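Local coordinates for effector protein Lem4 (lpg1101) (Legionella pneumophila subsp. pneumophila, PDB 6CGK) that removes phosphate from tyrosine residues as a membrane-associated, magnesium-dependent phosphatase of the haloacid dehalogenase superfamily, translocated by the bacterium as an effector, at residues Ile19-Phe24 and Arg150-Asp155; Asp52-Tyr57 and Leu104-Asn109; Pro86-Val91 and Thr197-Ala202. The protein carries 1 engineered substitution. All blocks are in the same frame, centred on the assembly; numbering follows the deposited sequence.

Contact 1. Residues Ile19-Phe24 and Arg150-Asp155; sequences IVYLNF and RLICDD. Engineered in segment 19-24: N23 (natural residue Asp). With MG (magnesium ion), chain C; PO4 (phosphate ion), chain B.
V20 and L151 pair side by side on two neighbouring parallel strands, 19-23 and 150-154, at the centre of the five-stranded parallel sheet of a Rossmann-like haloacid dehalogenase (HAD) domain. Four backbone hydrogen bonds stitch the strands, passing alternately from one to the other: L151 N to I19 O, Y21 N to L151 O (2.8 Å), C153 N to Y21 O and N23 N to C153 O. All are nearly straight at the hydrogen, and the CA-H groups of R150 and I152 lean on I19 O and Y21 O.

Apolar packing follows the strand faces. V20 CG1 lies 4.0 Å from L151 CD2, and L22 CD2 rests against C153 CB on the same face, where K177 and H179 flank L151 and C153; branched and small apolar residues suit this layer. On the other face, covered by helices 132-140 and 157-169, R150 runs beside I19, its chain bent at chi2 (-62°) so that I19 CD1 sits over one face of the guanidinium. Y21 CB meets I152 CG1, while Y21 CE2 touches R150 CD at 4.0 Å. E140 takes the Y21 hydroxyl and pairs with R150 NE, while R150 NH1 and NH2 bond to the carbonyls of K17 and L146.

At their C-terminal ends the strands deliver the magnesium site. The side chain of N23, an engineered replacement of the natural aspartate, is one of six ligands, with D155 OD1, the D25 backbone oxygen, a phosphate oxygen and two waters. F24 N makes a long hydrogen bond, 3.3 Å, to phosphate O1. D154 stays off the metal: its OD1 accepts a hydrogen bond from one of the bound waters and another from D156 N. The second water donates to D155 OD2 at 2.8 Å.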
loop_
_atom_site.group_PDB
_atom_site.type_symbol
_atom_site.label_atom_id
_atom_site.label_comp_id
_atom_site.label_asym_id
_atom_site.label_seq_id
_atom_site.Cartn_x
_atom_site.Cartn_y
_atom_site.Cartn_z
ATOM N N ILE A 19 -3.870 -8.070 -7.803
ATOM C CA ILE A 19 -2.974 -7.290 -6.949
ATOM C C ILE A 19 -3.502 -5.876 -6.786
ATOM O O ILE A 19 -3.940 -5.240 -7.759
ATOM C CB ILE A 19 -1.547 -7.257 -7.517
ATOM C CG1 ILE A 19 -1.032 -8.686 -7.667
ATOM C CG2 ILE A 19 -0.615 -6.437 -6.594
ATOM C CD1 ILE A 19 0.349 -8.710 -8.395
ATOM N N VAL A 20 -3.426 -5.387 -5.545
ATOM C CA VAL A 20 -3.770 -4.025 -5.167
ATOM C C VAL A 20 -2.457 -3.334 -4.811
ATOM O O VAL A 20 -1.809 -3.698 -3.823
ATOM C CB VAL A 20 -4.754 -4.005 -3.989
ATOM C CG1 VAL A 20 -4.986 -2.581 -3.492
ATOM C CG2 VAL A 20 -6.072 -4.702 -4.382
ATOM N N TYR A 21 -2.058 -2.359 -5.631
ATOM C CA TYR A 21 -0.844 -1.575 -5.438
ATOM C C TYR A 21 -1.235 -0.239 -4.833
ATOM O O TYR A 21 -1.939 0.549 -5.472
ATOM C CB TYR A 21 -0.133 -1.315 -6.766
ATOM C CG TYR A 21 0.575 -2.486 -7.399
ATOM C CD1 TYR A 21 1.727 -3.004 -6.835
ATOM C CD2 TYR A 21 0.124 -3.031 -8.618
ATOM C CE1 TYR A 21 2.428 -4.041 -7.436
ATOM C CE2 TYR A 21 0.809 -4.081 -9.218
ATOM C CZ TYR A 21 1.953 -4.586 -8.628
ATOM O OH TYR A 21 2.647 -5.606 -9.238
ATOM N N LEU A 22 -0.744 0.038 -3.633
ATOM C CA LEU A 22 -1.135 1.235 -2.906
ATOM C C LEU A 22 0.113 2.029 -2.567
ATOM O O LEU A 22 1.057 1.492 -1.975
ATOM C CB LEU A 22 -1.890 0.889 -1.625
ATOM C CG LEU A 22 -3.082 -0.078 -1.684
ATOM C CD1 LEU A 22 -3.634 -0.359 -0.299
ATOM C CD2 LEU A 22 -4.176 0.473 -2.595
ATOM N N ASN A 23 0.112 3.298 -2.949
ATOM C CA ASN A 23 0.993 4.252 -2.332
ATOM C C ASN A 23 0.646 4.369 -0.845
ATOM O O ASN A 23 -0.457 4.032 -0.428
ATOM C CB ASN A 23 0.837 5.604 -3.032
ATOM C CG ASN A 23 1.710 6.630 -2.475
ATOM O OD1 ASN A 23 1.232 7.611 -1.914
ATOM N ND2 ASN A 23 3.020 6.450 -2.637
ATOM N N PHE A 24 1.597 4.852 -0.037
ATOM C CA PHE A 24 1.299 4.988 1.396
ATOM C C PHE A 24 0.968 6.424 1.801
ATOM O O PHE A 24 -0.179 6.715 2.136
ATOM C CB PHE A 24 2.458 4.477 2.258
ATOM C CG PHE A 24 2.149 4.457 3.731
ATOM C CD1 PHE A 24 1.324 3.451 4.253
ATOM C CD2 PHE A 24 2.674 5.411 4.581
ATOM C CE1 PHE A 24 1.037 3.427 5.632
ATOM C CE2 PHE A 24 2.389 5.401 5.960
ATOM C CZ PHE A 24 1.561 4.403 6.479
ATOM N N ARG A 150 -5.965 -5.519 -11.514
ATOM C CA ARG A 150 -4.995 -4.611 -10.905
ATOM C C ARG A 150 -5.700 -3.347 -10.445
ATOM O O ARG A 150 -6.387 -2.685 -11.234
ATOM C CB ARG A 150 -3.855 -4.227 -11.875
ATOM C CG ARG A 150 -2.939 -5.373 -12.304
ATOM C CD ARG A 150 -2.186 -5.984 -11.106
ATOM N NE ARG A 150 -1.277 -7.064 -11.547
ATOM C CZ ARG A 150 -1.651 -8.333 -11.737
ATOM N NH1 ARG A 150 -2.916 -8.702 -11.532
ATOM N NH2 ARG A 150 -0.759 -9.243 -12.117
ATOM N N LEU A 151 -5.511 -3.009 -9.173
ATOM C CA LEU A 151 -5.974 -1.751 -8.607
ATOM C C LEU A 151 -4.745 -0.960 -8.184
ATOM O O LEU A 151 -3.844 -1.518 -7.547
ATOM C CB LEU A 151 -6.910 -1.992 -7.411
ATOM C CG LEU A 151 -7.333 -0.758 -6.606
ATOM C CD1 LEU A 151 -8.081 0.251 -7.470
ATOM C CD2 LEU A 151 -8.174 -1.168 -5.402
ATOM N N ILE A 152 -4.682 0.316 -8.575
ATOM C CA ILE A 152 -3.565 1.200 -8.234
ATOM C C ILE A 152 -4.152 2.477 -7.684
ATOM O O ILE A 152 -4.959 3.126 -8.362
ATOM C CB ILE A 152 -2.690 1.540 -9.450
ATOM C CG1 ILE A 152 -2.066 0.290 -10.056
ATOM C CG2 ILE A 152 -1.647 2.620 -9.079
ATOM C CD1 ILE A 152 -1.300 0.607 -11.362
ATOM N N CYS A 153 -3.740 2.846 -6.474
ATOM C CA CYS A 153 -4.127 4.108 -5.854
ATOM C C CYS A 153 -2.887 4.917 -5.499
ATOM O O CYS A 153 -1.979 4.410 -4.827
ATOM C CB CYS A 153 -4.961 3.869 -4.595
ATOM S SG CYS A 153 -6.496 3.035 -4.973
ATOM N N ASP A 154 -2.847 6.173 -5.952
ATOM C CA ASP A 154 -1.763 7.080 -5.604
ATOM C C ASP A 154 -2.312 8.498 -5.540
ATOM O O ASP A 154 -3.170 8.873 -6.341
ATOM C CB ASP A 154 -0.624 6.986 -6.623
ATOM C CG ASP A 154 0.713 7.381 -6.049
ATOM O OD1 ASP A 154 0.786 8.386 -5.317
ATOM O OD2 ASP A 154 1.705 6.682 -6.341
ATOM N N ASP A 155 -1.821 9.280 -4.579
ATOM C CA ASP A 155 -2.200 10.688 -4.508
ATOM C C ASP A 155 -1.329 11.581 -5.391
ATOM O O ASP A 155 -1.682 12.745 -5.617
ATOM C CB ASP A 155 -2.119 11.190 -3.077
ATOM C CG ASP A 155 -0.715 11.101 -2.523
ATOM O OD1 ASP A 155 -0.160 9.993 -2.579
ATOM O OD2 ASP A 155 -0.169 12.125 -2.050
HETATM MG MG MG C . 1.853 9.442 -1.673
HETATM P P PO4 B . 4.883 7.772 -0.552
HETATM O O1 PO4 B . 4.306 6.650 0.294
HETATM O O2 PO4 B . 5.733 7.283 -1.721
HETATM O O3 PO4 B . 5.749 8.614 0.374
HETATM O O4 PO4 B . 3.772 8.680 -1.038
HETATM O O HOH W 1 2.680 9.435 -3.584
HETATM O O HOH W 2 2.402 11.394 -1.387
#

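Contact 2. Residues Asp52-Tyr57 and Leu104-Asn109; sequences DERMRY and LLEFEN
R54 meets E106 side-on, the two side chains crossing at about a right angle and their flat ends turned 32° apart. Two nitrogens grip two oxygens. R54 NE points almost straight at E106 OE1 (2.8 Å, 170° at the hydrogen), and the oxygen lies in the guanidinium plane although the approach is somewhat out of the carboxylate plane. R54 NH2 reaches the syn lone pair of E106 OE2 at 2.9 Å, with that oxygen a little out of the guanidinium plane. The bend of R54 at chi3 (-65°) turns this NE edge toward the acid, whereas E106 is extended beyond CG. The pair has further partners that hold its rotation: H112 bonds to E106 OE2 and the carbonyl of K48 takes R54 NH1.

F107 brings its ring edge to the other segment. R54 O lies near the ring plane, 3.3 Å from F107 CE1, where the slightly positive ring hydrogens suit a carbonyl oxygen. M55 slides past F107 in the opposite direction, and M55 SD comes to the same ring's edge, 4.0 Å from F107 CD1, in a Met-aromatic contact; the flexible thioether also touches E106 CB. Y57 CB packs against F107 CZ at 3.7 Å, while its ring leads off toward helix 40-46. Y61 adds a second aromatic ring beside F107.

The arrangement joins the end of helix 51-55, which lies in the helical insertion between the first two strands, to the end of helix 98-107. The latter finishes in a Schellman motif, with N109 at positive phi as its C-prime residue.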
loop_
_atom_site.group_PDB
_atom_site.type_symbol
_atom_site.label_atom_id
_atom_site.label_comp_id
_atom_site.label_asym_id
_atom_site.label_seq_id
_atom_site.Cartn_x
_atom_site.Cartn_y
_atom_site.Cartn_z
ATOM N N ASP A 52 8.015 -4.078 19.508
ATOM C CA ASP A 52 8.114 -3.456 20.827
ATOM C C ASP A 52 8.687 -2.046 20.732
ATOM O O ASP A 52 8.281 -1.150 21.481
ATOM C CB ASP A 52 8.992 -4.294 21.762
ATOM C CG ASP A 52 8.337 -5.594 22.197
ATOM O OD1 ASP A 52 7.098 -5.660 22.185
ATOM O OD2 ASP A 52 9.069 -6.538 22.566
ATOM N N GLU A 53 9.649 -1.841 19.851
ATOM C CA GLU A 53 10.228 -0.503 19.741
ATOM C C GLU A 53 9.254 0.447 19.062
ATOM O O GLU A 53 9.151 1.621 19.430
ATOM C CB GLU A 53 11.551 -0.550 18.961
ATOM C CG GLU A 53 12.650 -1.337 19.653
ATOM C CD GLU A 53 13.924 -1.375 18.835
ATOM O OE1 GLU A 53 13.979 -2.146 17.861
ATOM O OE2 GLU A 53 14.860 -0.613 19.152
ATOM N N ARG A 54 8.560 -0.030 18.034
ATOM C CA ARG A 54 7.604 0.825 17.348
ATOM C C ARG A 54 6.446 1.223 18.253
ATOM O O ARG A 54 5.988 2.366 18.213
ATOM C CB ARG A 54 7.109 0.105 16.089
ATOM C CG ARG A 54 8.205 -0.009 15.040
ATOM C CD ARG A 54 7.647 -0.622 13.736
ATOM N NE ARG A 54 7.177 -2.021 13.800
ATOM C CZ ARG A 54 7.925 -3.061 13.426
ATOM N NH1 ARG A 54 9.182 -2.866 13.041
ATOM N NH2 ARG A 54 7.403 -4.310 13.388
ATOM N N MET A 55 5.919 0.279 19.037
ATOM C CA MET A 55 4.682 0.535 19.771
ATOM C C MET A 55 4.853 1.626 20.812
ATOM O O MET A 55 3.858 2.197 21.286
ATOM C CB MET A 55 4.183 -0.755 20.431
ATOM C CG MET A 55 3.582 -1.741 19.395
ATOM S SD MET A 55 2.150 -1.007 18.553
ATOM C CE MET A 55 1.498 -0.118 19.934
ATOM N N ARG A 56 6.089 1.911 21.209
ATOM C CA ARG A 56 6.286 2.998 22.162
ATOM C C ARG A 56 5.871 4.347 21.594
ATOM O O ARG A 56 5.626 5.287 22.374
ATOM C CB ARG A 56 7.754 3.028 22.565
ATOM C CG ARG A 56 8.109 1.848 23.406
ATOM C CD ARG A 56 9.483 1.997 24.033
ATOM N NE ARG A 56 9.779 0.767 24.755
ATOM C CZ ARG A 56 10.643 -0.140 24.329
ATOM N NH1 ARG A 56 11.321 0.081 23.215
ATOM N NH2 ARG A 56 10.851 -1.239 25.022
ATOM N N TYR A 57 5.844 4.479 20.265
ATOM C CA TYR A 57 5.420 5.690 19.567
ATOM C C TYR A 57 3.904 5.817 19.401
ATOM O O TYR A 57 3.445 6.845 18.884
ATOM C CB TYR A 57 6.118 5.749 18.192
ATOM C CG TYR A 57 7.564 6.133 18.402
ATOM C CD1 TYR A 57 8.513 5.180 18.779
ATOM C CD2 TYR A 57 7.966 7.475 18.348
ATOM C CE1 TYR A 57 9.848 5.553 19.023
ATOM C CE2 TYR A 57 9.300 7.855 18.581
ATOM C CZ TYR A 57 10.223 6.886 18.933
ATOM O OH TYR A 57 11.525 7.259 19.205
ATOM N N LEU A 104 2.667 2.400 11.647
ATOM C CA LEU A 104 1.314 2.956 11.532
ATOM C C LEU A 104 0.284 1.840 11.349
ATOM O O LEU A 104 -0.792 1.877 11.957
ATOM C CB LEU A 104 1.229 3.942 10.357
ATOM C CG LEU A 104 1.497 5.380 10.861
ATOM C CD1 LEU A 104 2.853 5.490 11.528
ATOM C CD2 LEU A 104 1.378 6.383 9.722
ATOM N N LEU A 105 0.586 0.850 10.514
ATOM C CA LEU A 105 -0.303 -0.316 10.431
ATOM C C LEU A 105 -0.531 -0.935 11.812
ATOM O O LEU A 105 -1.669 -1.263 12.191
ATOM C CB LEU A 105 0.290 -1.328 9.466
ATOM C CG LEU A 105 0.380 -0.824 8.012
ATOM C CD1 LEU A 105 1.237 -1.766 7.137
ATOM C CD2 LEU A 105 -1.017 -0.634 7.407
ATOM N N GLU A 106 0.544 -1.139 12.574
ATOM C CA GLU A 106 0.401 -1.722 13.911
ATOM C C GLU A 106 -0.419 -0.843 14.852
ATOM O O GLU A 106 -1.223 -1.350 15.642
ATOM C CB GLU A 106 1.779 -2.014 14.501
ATOM C CG GLU A 106 2.434 -3.197 13.792
ATOM C CD GLU A 106 3.936 -3.220 13.891
ATOM O OE1 GLU A 106 4.526 -2.304 14.535
ATOM O OE2 GLU A 106 4.522 -4.154 13.295
ATOM N N PHE A 107 -0.191 0.475 14.825
ATOM C CA PHE A 107 -0.961 1.391 15.652
ATOM C C PHE A 107 -2.448 1.273 15.391
ATOM O O PHE A 107 -3.255 1.553 16.277
ATOM C CB PHE A 107 -0.549 2.854 15.380
ATOM C CG PHE A 107 0.885 3.202 15.720
ATOM C CD1 PHE A 107 1.617 2.493 16.662
ATOM C CD2 PHE A 107 1.491 4.264 15.064
ATOM C CE1 PHE A 107 2.956 2.867 16.965
ATOM C CE2 PHE A 107 2.818 4.666 15.373
ATOM C CZ PHE A 107 3.548 3.945 16.299
ATOM N N GLU A 108 -2.829 0.945 14.153
ATOM C CA GLU A 108 -4.226 0.815 13.775
ATOM C C GLU A 108 -4.718 -0.628 13.841
ATOM O O GLU A 108 -5.848 -0.909 13.420
ATOM C CB GLU A 108 -4.419 1.370 12.359
ATOM C CG GLU A 108 -3.961 2.815 12.223
ATOM C CD GLU A 108 -4.972 3.787 12.763
ATOM O OE1 GLU A 108 -6.104 3.335 13.005
ATOM O OE2 GLU A 108 -4.654 4.992 12.960
ATOM N N ASN A 109 -3.899 -1.546 14.352
ATOM C CA ASN A 109 -4.296 -2.949 14.526
ATOM C C ASN A 109 -4.660 -3.580 13.182
ATOM O O ASN A 109 -5.611 -4.372 13.078
ATOM C CB ASN A 109 -5.431 -3.087 15.549
ATOM C CG ASN A 109 -5.522 -4.488 16.143
ATOM O OD1 ASN A 109 -4.544 -5.242 16.165
ATOM N ND2 ASN A 109 -6.685 -4.825 16.649
#

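Contact 3. Residues Pro86-Val91 and Thr197-Ala202; sequences PQVKIV and TNCDIA
This is a small, largely apolar contact at the edge of the domain, where the approach to strand 89-93 meets the first turn of helix 200-206. V88 and A202 form its inner part. V88 CG2 lies 4.0 Å from A202 CB and reaches C199 SG more loosely, at 4.4 Å. With CG1 anti to the backbone N (chi1 -179°), CG2 is turned to the helix. A methyl as short as alanine's lets the backbones come near, with the CA atoms of Q87 and A202 5.4 Å apart. C199, the N-cap residue, adds a compact sulfur.

Farther out, Q87 crosses I201 at about a right angle. Its chain bends at chi2 (87°), bringing Q87 CG to 3.7 Å from I201 CG2 and NE2 to 3.5 Å from the same methyl. Glutamine suits this margin: its CB and CG pack on A202 and I201 while the polar end lies at the outer, partly exposed side. V88 also touches V20 and V81. Apart from the Q87 amide nitrogen against a methyl, the contacts are of methyl, methylene and sulfur, with no hydrogen bond between the segments, so shape and exclusion of water probably hold them together.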
loop_
_atom_site.group_PDB
_atom_site.type_symbol
_atom_site.label_atom_id
_atom_site.label_comp_id
_atom_site.label_asym_id
_atom_site.label_seq_id
_atom_site.Cartn_x
_atom_site.Cartn_y
_atom_site.Cartn_z
ATOM N N PRO A 86 -5.786 -15.450 0.081
ATOM C CA PRO A 86 -4.788 -15.116 -0.938
ATOM C C PRO A 86 -5.360 -14.797 -2.315
ATOM O O PRO A 86 -4.562 -14.636 -3.246
ATOM C CB PRO A 86 -3.942 -16.388 -1.005
ATOM C CG PRO A 86 -4.938 -17.480 -0.776
ATOM C CD PRO A 86 -5.983 -16.909 0.183
ATOM N N GLN A 87 -6.688 -14.704 -2.455
ATOM C CA GLN A 87 -7.248 -14.413 -3.777
ATOM C C GLN A 87 -6.836 -13.028 -4.274
ATOM O O GLN A 87 -6.750 -12.804 -5.491
ATOM C CB GLN A 87 -8.772 -14.535 -3.757
ATOM C CG GLN A 87 -9.304 -15.932 -4.055
ATOM C CD GLN A 87 -9.408 -16.803 -2.825
ATOM O OE1 GLN A 87 -9.310 -16.323 -1.695
ATOM N NE2 GLN A 87 -9.624 -18.097 -3.035
ATOM N N VAL A 88 -6.563 -12.100 -3.355
ATOM C CA VAL A 88 -6.117 -10.747 -3.670
ATOM C C VAL A 88 -4.923 -10.451 -2.778
ATOM O O VAL A 88 -4.946 -10.771 -1.591
ATOM C CB VAL A 88 -7.237 -9.714 -3.438
ATOM C CG1 VAL A 88 -6.763 -8.301 -3.794
ATOM C CG2 VAL A 88 -8.493 -10.135 -4.202
ATOM N N LYS A 89 -3.865 -9.887 -3.356
ATOM C CA LYS A 89 -2.679 -9.520 -2.597
ATOM C C LYS A 89 -2.569 -8.007 -2.557
ATOM O O LYS A 89 -2.938 -7.322 -3.515
ATOM C CB LYS A 89 -1.398 -10.108 -3.213
ATOM C CG LYS A 89 -1.245 -11.618 -3.032
ATOM C CD LYS A 89 -0.365 -11.926 -1.826
ATOM C CE LYS A 89 -0.132 -13.423 -1.668
ATOM N NZ LYS A 89 0.672 -13.712 -0.438
ATOM N N ILE A 90 -2.041 -7.498 -1.445
ATOM C CA ILE A 90 -1.821 -6.071 -1.236
ATOM C C ILE A 90 -0.327 -5.804 -1.300
ATOM O O ILE A 90 0.455 -6.492 -0.628
ATOM C CB ILE A 90 -2.356 -5.593 0.128
ATOM C CG1 ILE A 90 -3.834 -5.964 0.274
ATOM C CG2 ILE A 90 -2.072 -4.076 0.314
ATOM C CD1 ILE A 90 -4.423 -5.545 1.681
ATOM N N VAL A 91 0.064 -4.809 -2.094
ATOM C CA VAL A 91 1.458 -4.395 -2.219
ATOM C C VAL A 91 1.507 -2.896 -1.931
ATOM O O VAL A 91 0.839 -2.114 -2.616
ATOM C CB VAL A 91 2.038 -4.679 -3.619
ATOM C CG1 VAL A 91 3.479 -4.195 -3.684
ATOM C CG2 VAL A 91 1.957 -6.141 -3.981
ATOM N N THR A 197 -16.297 -7.049 -7.824
ATOM C CA THR A 197 -16.914 -7.110 -9.151
ATOM C C THR A 197 -15.987 -7.719 -10.195
ATOM O O THR A 197 -16.465 -8.278 -11.184
ATOM C CB THR A 197 -17.338 -5.709 -9.611
ATOM O OG1 THR A 197 -18.254 -5.142 -8.661
ATOM C CG2 THR A 197 -18.012 -5.784 -10.963
ATOM N N ASN A 198 -14.671 -7.624 -10.011
ATOM C CA ASN A 198 -13.721 -8.075 -11.017
ATOM C C ASN A 198 -12.932 -9.318 -10.620
ATOM O O ASN A 198 -12.111 -9.781 -11.412
ATOM C CB ASN A 198 -12.738 -6.949 -11.358
ATOM C CG ASN A 198 -13.408 -5.783 -12.051
ATOM O OD1 ASN A 198 -13.558 -5.776 -13.266
ATOM N ND2 ASN A 198 -13.812 -4.788 -11.278
ATOM N N CYS A 199 -13.135 -9.867 -9.424
ATOM C CA CYS A 199 -12.370 -11.024 -8.948
ATOM C C CYS A 199 -13.370 -12.096 -8.518
ATOM O O CYS A 199 -13.809 -12.122 -7.364
ATOM C CB CYS A 199 -11.429 -10.653 -7.803
ATOM S SG CYS A 199 -10.178 -9.380 -8.191
ATOM N N ASP A 200 -13.693 -12.994 -9.445
ATOM C CA ASP A 200 -14.741 -13.980 -9.206
ATOM C C ASP A 200 -14.449 -14.827 -7.972
ATOM O O ASP A 200 -15.324 -15.031 -7.119
ATOM C CB ASP A 200 -14.905 -14.860 -10.445
ATOM N N ILE A 201 -13.224 -15.345 -7.860
ATOM C CA ILE A 201 -12.937 -16.246 -6.749
ATOM C C ILE A 201 -12.885 -15.471 -5.447
ATOM O O ILE A 201 -13.225 -16.005 -4.382
ATOM C CB ILE A 201 -11.633 -17.025 -6.984
ATOM C CG1 ILE A 201 -11.592 -17.581 -8.411
ATOM C CG2 ILE A 201 -11.507 -18.142 -5.949
ATOM C CD1 ILE A 201 -12.737 -18.519 -8.736
ATOM N N ALA A 202 -12.469 -14.207 -5.504
ATOM C CA ALA A 202 -12.552 -13.356 -4.325
ATOM C C ALA A 202 -13.980 -13.311 -3.793
ATOM O O ALA A 202 -14.229 -13.596 -2.616
ATOM C CB ALA A 202 -12.052 -11.947 -4.654
#

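Contacts 1 and 3 share the central sheet: strands 19-23 and 89-93 are neighbours, joined by probable hydrogen bonds from V91 N to V20 O and from V20 N to K89 O, both 2.8 Å. Their centres lie 14 Å apart, with V91 packed against I19 and Y21. Contact 1 carries the magnesium and phosphate at the C-terminal ends of its strands, whereas contact 3 sits away from that site. Contact 2 joins helix 51-55 of the insertion to helix 98-107, its centre 23 Å from that of contact 1, yet F24 CZ touches L104 CD2 at 3.8 Å, linking the phosphate-binding loop to helix 98-107. Contacts 2 and 3 do not touch.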